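Local atomic coordinates of uncharacterized protein (Parabacteroides merdae ATCC 43184, PDB entry 5BMT), a protein that is of unknown function but combines an immunoglobulin-like fold with a region related to the OB domain of a Bacteroides lipoprotein family. Residues P147-D151 and G152-V156. Sequence-based numbering, arbitrary orientation.
Sequences PETVD and GTDRV
Thr149 and Asp154 meet side by side on an exposed part of a tight beta hairpin, where Thr149 OG1 donates to the anti lone pair of Asp154 OD1 at 2.8 Å. With OG1 set beside its own backbone N (chi1 -57°), Thr149 also accepts a hydrogen bond from a water, which in turn accepts one from Arg155 N at 2.8 Å. The face bearing Glu148, Val150, Thr153 and Val156 carries apolar packing: Val150 and Val156 cross at about a right angle, Val150 CG2 lying 3.8 Å from Val156 CB, and both touch Arg207 of strand 203-214 and Ile229 of strand 221-233. At the open end, Pro147 CG sits over one face of the Arg155 guanidinium, 3.9 Å from Arg155 NH2 and offset toward its rim, while Arg155 NE forms a salt bridge with Glu196.

Behind these side chains stand two antiparallel hydrogen-bonded pairs, Glu148 with Val156 and Val150 with Thr153. The inner pair closes a type I' turn through Asp151 and Gly152, with Thr153 N 2.9 Å from Val150 O; a water spans Asp151 O and Thr153 OG1. Between the pairs the register slips by one residue, a beta bulge at the corner of Asp154 and Arg155. There the N-H of Arg155 reaches Thr149 OG1 through water instead of bonding a carbonyl across the hairpin, so a hydroxyl and a water replace the missing backbone bond.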
ATOM      1  N   PRO A 147     -10.893  17.888   4.652  1.00 24.02           N
ATOM      2  CA  PRO A 147     -10.390  16.966   5.685  1.00 24.14           C
ATOM      3  C   PRO A 147     -10.958  17.369   7.050  1.00 29.60           C
ATOM      4  O   PRO A 147     -11.465  18.491   7.212  1.00 31.79           O
ATOM      5  CB  PRO A 147      -8.870  17.127   5.589  1.00 24.66           C
ATOM      6  CG  PRO A 147      -8.686  18.559   5.118  1.00 28.32           C
ATOM      7  CD  PRO A 147      -9.820  18.785   4.153  1.00 24.53           C
ATOM      8  N   GLU A 148     -10.934  16.452   8.007  1.00 25.17           N
ATOM      9  CA  GLU A 148     -11.537  16.725   9.313  1.00 26.16           C
ATOM     10  C   GLU A 148     -10.661  16.237  10.455  1.00 26.70           C
ATOM     11  O   GLU A 148      -9.757  15.433  10.249  1.00 24.25           O
ATOM     12  CB  GLU A 148     -12.936  16.060   9.382  1.00 28.89           C
ATOM     13  CG  GLU A 148     -12.924  14.542   9.361  1.00 40.10           C
ATOM     14  CD  GLU A 148     -14.272  13.858   9.236  1.00 69.93           C
ATOM     15  OE1 GLU A 148     -15.218  14.249   9.958  1.00 74.34           O
ATOM     16  OE2 GLU A 148     -14.359  12.876   8.463  1.00 61.87           O
ATOM     17  N   THR A 149     -10.965  16.692  11.681  1.00 25.22           N
ATOM     18  CA  THR A 149     -10.219  16.250  12.853  1.00 25.25           C
ATOM     19  C   THR A 149     -10.693  14.845  13.237  1.00 28.42           C
ATOM     20  O   THR A 149     -11.896  14.600  13.333  1.00 29.75           O
ATOM     21  CB  THR A 149     -10.363  17.263  14.006  1.00 31.13           C
ATOM     22  OG1 THR A 149      -9.906  18.538  13.544  1.00 31.09           O
ATOM     23  CG2 THR A 149      -9.555  16.847  15.244  1.00 28.67           C
ATOM     24  N   VAL A 150      -9.731  13.923  13.419  1.00 26.10           N
ATOM     25  CA  VAL A 150      -9.964  12.520  13.791  1.00 26.41           C
ATOM     26  C   VAL A 150      -9.033  12.176  14.954  1.00 32.96           C
ATOM     27  O   VAL A 150      -7.817  12.279  14.813  1.00 30.66           O
ATOM     28  CB  VAL A 150      -9.722  11.557  12.583  1.00 29.40           C
ATOM     29  CG1 VAL A 150      -9.898  10.098  13.003  1.00 29.14           C
ATOM     30  CG2 VAL A 150     -10.624  11.888  11.396  1.00 28.51           C
ATOM     31  N   ASP A 151      -9.609  11.781  16.109  1.00 35.14           N
ATOM     32  CA  ASP A 151      -8.884  11.386  17.326  1.00 36.61           C
ATOM     33  C   ASP A 151      -7.704  12.327  17.697  1.00 39.64           C
ATOM     34  O   ASP A 151      -6.607  11.861  18.007  1.00 39.64           O
ATOM     35  CB  ASP A 151      -8.377   9.931  17.185  1.00 38.96           C
ATOM     36  CG  ASP A 151      -9.469   8.874  17.196  1.00 54.26           C
ATOM     37  OD1 ASP A 151     -10.541   9.129  17.798  1.00 55.92           O
ATOM     38  OD2 ASP A 151      -9.239   7.777  16.638  1.00 59.70           O
ATOM     39  N   GLY A 152      -7.945  13.633  17.667  1.00 35.91           N
ATOM     40  CA  GLY A 152      -6.920  14.618  18.003  1.00 35.30           C
ATOM     41  C   GLY A 152      -5.969  15.013  16.890  1.00 36.48           C
ATOM     42  O   GLY A 152      -5.139  15.906  17.089  1.00 37.29           O
ATOM     43  N   THR A 153      -6.056  14.358  15.716  1.00 30.18           N
ATOM     44  CA  THR A 153      -5.221  14.701  14.560  1.00 28.43           C
ATOM     45  C   THR A 153      -6.046  15.581  13.645  1.00 29.66           C
ATOM     46  O   THR A 153      -7.155  15.215  13.274  1.00 27.01           O
ATOM     47  CB  THR A 153      -4.683  13.452  13.831  1.00 33.74           C
ATOM     48  OG1 THR A 153      -3.914  12.677  14.747  1.00 34.35           O
ATOM     49  CG2 THR A 153      -3.815  13.807  12.618  1.00 27.72           C
ATOM     50  N   ASP A 154      -5.503  16.729  13.265  1.00 28.12           N
ATOM     51  CA  ASP A 154      -6.243  17.623  12.388  1.00 27.71           C
ATOM     52  C   ASP A 154      -6.033  17.272  10.908  1.00 26.15           C
ATOM     53  O   ASP A 154      -5.046  16.627  10.534  1.00 24.46           O
ATOM     54  CB  ASP A 154      -5.830  19.082  12.657  1.00 30.33           C
ATOM     55  CG  ASP A 154      -6.241  19.596  14.028  1.00 44.35           C
ATOM     56  OD1 ASP A 154      -7.402  19.363  14.427  1.00 44.34           O
ATOM     57  OD2 ASP A 154      -5.419  20.271  14.676  1.00 52.37           O
ATOM     58  N   ARG A 155      -6.988  17.701  10.083  1.00 22.21           N
ATOM     59  CA  ARG A 155      -6.962  17.634   8.617  1.00 20.18           C
ATOM     60  C   ARG A 155      -6.686  16.214   8.108  1.00 20.89           C
ATOM     61  O   ARG A 155      -5.789  15.998   7.294  1.00 21.82           O
ATOM     62  CB  ARG A 155      -5.922  18.640   8.034  1.00 20.77           C
ATOM     63  CG  ARG A 155      -6.230  20.079   8.493  1.00 24.04           C
ATOM     64  CD  ARG A 155      -5.358  21.135   7.816  1.00 25.27           C
ATOM     65  NE  ARG A 155      -5.557  21.167   6.366  1.00 25.30           N
ATOM     66  CZ  ARG A 155      -6.515  21.833   5.729  1.00 31.33           C
ATOM     67  NH1 ARG A 155      -7.396  22.567   6.410  1.00 30.58           N
ATOM     68  NH2 ARG A 155      -6.607  21.765   4.408  1.00 28.78           N
ATOM     69  N   VAL A 156      -7.508  15.263   8.540  1.00 18.90           N
ATOM     70  CA  VAL A 156      -7.381  13.878   8.074  1.00 17.05           C
ATOM     71  C   VAL A 156      -8.330  13.658   6.881  1.00 19.09           C
ATOM     72  O   VAL A 156      -9.533  13.977   6.969  1.00 19.39           O
ATOM     73  CB  VAL A 156      -7.723  12.912   9.230  1.00 19.95           C
ATOM     74  CG1 VAL A 156      -7.649  11.454   8.765  1.00 19.16           C
ATOM     75  CG2 VAL A 156      -6.822  13.144  10.444  1.00 19.65           C
TER
HETATM   76  O   HOH W   1     -11.925  12.754   6.583  1.00 25.58           O
HETATM   77  O   HOH W   2      -9.152  19.362  10.906  1.00 29.99           O
HETATM   78  O   HOH W   3      -4.840  10.720  16.386  1.00 39.40           O